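Lmo0651 protein (Listeria monocytogenes serovar 1/2a, PDB 6EP3) probably binds specific DNA sequences as a GntR-family transcription factor, controlling expression of the Listeria Agr system and mediating virulence. Local coordinates at residues V173-R176 / E177-K181. Numbering follows the deposited sequence.
Sequences VEIR and EWTNK. With EDO (1,2-ethanediol), chain N.
T179 turns its hydroxyl back onto the carbonyl of I175 one helical turn earlier, OG1 donating to I175 O over 2.8 Å. I175 O also takes T179 N at 2.9 Å, and the two donors arrive from opposite faces of the carbonyl plane, the hydroxyl tilted 34° from it. With chi1 at -52°, OG1 sits beside the T179 backbone N, which lets one residue grip the oxygen twice. The methyl CG2 of I175 lies 4.1 Å from T179 OG1.

On the exposed flank, V173 and E177 run side by side: methyl CG1 of V173 packs against the carboxylate of E177, 3.5 Å from its OE2. Routine i to i+4 bonds link E177, W178 and N180 to V173, E174 and R176. At the first turn of helix 173-192, an ethanediol, probably a crystallisation additive, accepts from V173 N through O1 (2.6 Å) and, in a longer bond, from E174 N through O2 (3.3 Å).

The buried polar groups are held from outside this turn. R176 bends at chi3 (-50°), bringing one guanidinium face beneath V173 CA, 4.1 Å from the plane; its NH1 bonds to F170 O and its NE to S121 OG. N180 OD1 bonds to Y129 OH, while T179 packs against Y129, H133 and L209.

The contact thus joins the start of this FCD-domain helix to helices 107-123, 126-142 and 195-219. Its chemistry implies a doubly engaged I175 carbonyl, whose bond from OG1 would hold the T179 side chain in one rotamer. At the helix start, where amides lack carbonyls from a preceding turn, V173 and E174 donate to the diol and I175 N to S172 OG.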
ATOM      1  N   VAL B 173      14.941 -19.927 -19.464  1.00 68.35           N
ATOM      2  CA  VAL B 173      13.992 -21.029 -19.382  1.00 65.91           C
ATOM      3  C   VAL B 173      14.225 -21.830 -18.113  1.00 68.74           C
ATOM      4  O   VAL B 173      13.274 -22.324 -17.494  1.00 72.84           O
ATOM      5  CB  VAL B 173      14.107 -21.914 -20.639  1.00 67.00           C
ATOM      6  CG1 VAL B 173      13.441 -23.270 -20.414  1.00 67.11           C
ATOM      7  CG2 VAL B 173      13.535 -21.193 -21.857  1.00 77.35           C
ATOM      8  N   GLU B 174      15.482 -21.955 -17.690  1.00 64.53           N
ATOM      9  CA  GLU B 174      15.791 -22.707 -16.479  1.00 70.88           C
ATOM     10  C   GLU B 174      15.165 -22.048 -15.255  1.00 74.56           C
ATOM     11  O   GLU B 174      14.545 -22.721 -14.421  1.00 78.06           O
ATOM     12  CB  GLU B 174      17.307 -22.829 -16.327  1.00 76.09           C
ATOM     13  CG  GLU B 174      17.763 -23.827 -15.284  1.00 88.49           C
ATOM     14  CD  GLU B 174      19.262 -24.055 -15.322  1.00 98.54           C
ATOM     15  OE1 GLU B 174      19.976 -23.469 -14.482  1.00103.47           O
ATOM     16  OE2 GLU B 174      19.726 -24.816 -16.196  1.00101.65           O
ATOM     17  N   ILE B 175      15.300 -20.724 -15.140  1.00 67.48           N
ATOM     18  CA  ILE B 175      14.706 -20.010 -14.014  1.00 64.13           C
ATOM     19  C   ILE B 175      13.185 -20.087 -14.073  1.00 64.59           C
ATOM     20  O   ILE B 175      12.520 -20.269 -13.045  1.00 60.61           O
ATOM     21  CB  ILE B 175      15.199 -18.552 -13.978  1.00 63.06           C
ATOM     22  CG1 ILE B 175      16.670 -18.495 -13.573  1.00 58.48           C
ATOM     23  CG2 ILE B 175      14.379 -17.720 -13.003  1.00 48.43           C
ATOM     24  CD1 ILE B 175      17.226 -17.096 -13.552  1.00 51.03           C
ATOM     25  N   ARG B 176      12.609 -19.959 -15.272  1.00 65.27           N
ATOM     26  CA  ARG B 176      11.156 -20.055 -15.393  1.00 62.25           C
ATOM     27  C   ARG B 176      10.656 -21.422 -14.942  1.00 61.80           C
ATOM     28  O   ARG B 176       9.671 -21.523 -14.199  1.00 55.42           O
ATOM     29  CB  ARG B 176      10.722 -19.782 -16.831  1.00 57.77           C
ATOM     30  CG  ARG B 176      10.824 -18.336 -17.241  1.00 59.15           C
ATOM     31  CD  ARG B 176       9.816 -18.004 -18.324  1.00 64.46           C
ATOM     32  NE  ARG B 176       9.843 -18.954 -19.432  1.00 64.71           N
ATOM     33  CZ  ARG B 176      10.620 -18.829 -20.503  1.00 67.48           C
ATOM     34  NH1 ARG B 176      11.445 -17.795 -20.606  1.00 69.20           N
ATOM     35  NH2 ARG B 176      10.571 -19.736 -21.471  1.00 58.41           N
ATOM     36  N   GLU B 177      11.329 -22.488 -15.382  1.00 61.00           N
ATOM     37  CA  GLU B 177      10.893 -23.835 -15.034  1.00 58.59           C
ATOM     38  C   GLU B 177      11.092 -24.113 -13.554  1.00 56.67           C
ATOM     39  O   GLU B 177      10.260 -24.778 -12.926  1.00 56.82           O
ATOM     40  CB  GLU B 177      11.637 -24.865 -15.882  1.00 57.46           C
ATOM     41  CG  GLU B 177      11.190 -24.884 -17.330  1.00 73.24           C
ATOM     42  CD  GLU B 177      11.980 -25.856 -18.174  1.00 83.65           C
ATOM     43  OE1 GLU B 177      12.959 -26.438 -17.658  1.00 89.52           O
ATOM     44  OE2 GLU B 177      11.617 -26.042 -19.352  1.00 91.37           O
ATOM     45  N   TRP B 178      12.174 -23.594 -12.970  1.00 64.29           N
ATOM     46  CA  TRP B 178      12.366 -23.741 -11.534  1.00 58.25           C
ATOM     47  C   TRP B 178      11.264 -23.029 -10.760  1.00 57.28           C
ATOM     48  O   TRP B 178      10.735 -23.569  -9.780  1.00 57.56           O
ATOM     49  CB  TRP B 178      13.742 -23.210 -11.139  1.00 61.06           C
ATOM     50  CG  TRP B 178      14.047 -23.390  -9.695  1.00 67.21           C
ATOM     51  CD1 TRP B 178      14.652 -24.464  -9.112  1.00 71.04           C
ATOM     52  CD2 TRP B 178      13.769 -22.463  -8.640  1.00 62.94           C
ATOM     53  NE1 TRP B 178      14.765 -24.265  -7.756  1.00 72.93           N
ATOM     54  CE2 TRP B 178      14.231 -23.042  -7.442  1.00 68.17           C
ATOM     55  CE3 TRP B 178      13.175 -21.198  -8.594  1.00 55.05           C
ATOM     56  CZ2 TRP B 178      14.116 -22.402  -6.210  1.00 62.79           C
ATOM     57  CZ3 TRP B 178      13.063 -20.562  -7.368  1.00 52.05           C
ATOM     58  CH2 TRP B 178      13.525 -21.168  -6.194  1.00 54.44           C
ATOM     59  N   THR B 179      10.895 -21.819 -11.191  1.00 56.07           N
ATOM     60  CA  THR B 179       9.825 -21.090 -10.518  1.00 59.28           C
ATOM     61  C   THR B 179       8.490 -21.812 -10.662  1.00 56.98           C
ATOM     62  O   THR B 179       7.701 -21.866  -9.711  1.00 60.29           O
ATOM     63  CB  THR B 179       9.738 -19.665 -11.065  1.00 58.09           C
ATOM     64  OG1 THR B 179      11.035 -19.057 -11.020  1.00 55.25           O
ATOM     65  CG2 THR B 179       8.761 -18.831 -10.252  1.00 50.98           C
ATOM     66  N   ASN B 180       8.226 -22.387 -11.837  1.00 53.17           N
ATOM     67  CA  ASN B 180       6.998 -23.156 -12.021  1.00 48.94           C
ATOM     68  C   ASN B 180       6.978 -24.380 -11.108  1.00 48.65           C
ATOM     69  O   ASN B 180       5.947 -24.698 -10.497  1.00 54.36           O
ATOM     70  CB  ASN B 180       6.852 -23.582 -13.482  1.00 50.87           C
ATOM     71  CG  ASN B 180       6.689 -22.404 -14.425  1.00 59.29           C
ATOM     72  OD1 ASN B 180       6.507 -21.261 -13.995  1.00 57.47           O
ATOM     73  ND2 ASN B 180       6.738 -22.682 -15.725  1.00 59.82           N
ATOM     74  N   LYS B 181       8.111 -25.083 -11.008  1.00 45.26           N
ATOM     75  CA  LYS B 181       8.194 -26.240 -10.123  1.00 55.35           C
ATOM     76  C   LYS B 181       7.979 -25.836  -8.672  1.00 60.37           C
ATOM     77  O   LYS B 181       7.296 -26.540  -7.919  1.00 64.79           O
ATOM     78  CB  LYS B 181       9.549 -26.933 -10.287  1.00 50.28           C
ATOM     79  CG  LYS B 181       9.850 -27.968  -9.205  1.00 69.94           C
ATOM     80  CD  LYS B 181      11.149 -28.716  -9.480  1.00 82.29           C
ATOM     81  CE  LYS B 181      12.367 -27.831  -9.244  1.00 85.69           C
ATOM     82  NZ  LYS B 181      13.634 -28.509  -9.645  1.00 85.17           N
TER
HETATM   83  C1  EDO N 303      18.207 -20.415 -21.386  1.00 78.55           C
HETATM   84  O1  EDO N 303      16.822 -20.109 -21.190  1.00 75.71           O
HETATM   85  C2  EDO N 303      18.910 -20.447 -20.035  1.00 86.21           C
HETATM   86  O2  EDO N 303      18.323 -21.468 -19.222  1.00 90.80           O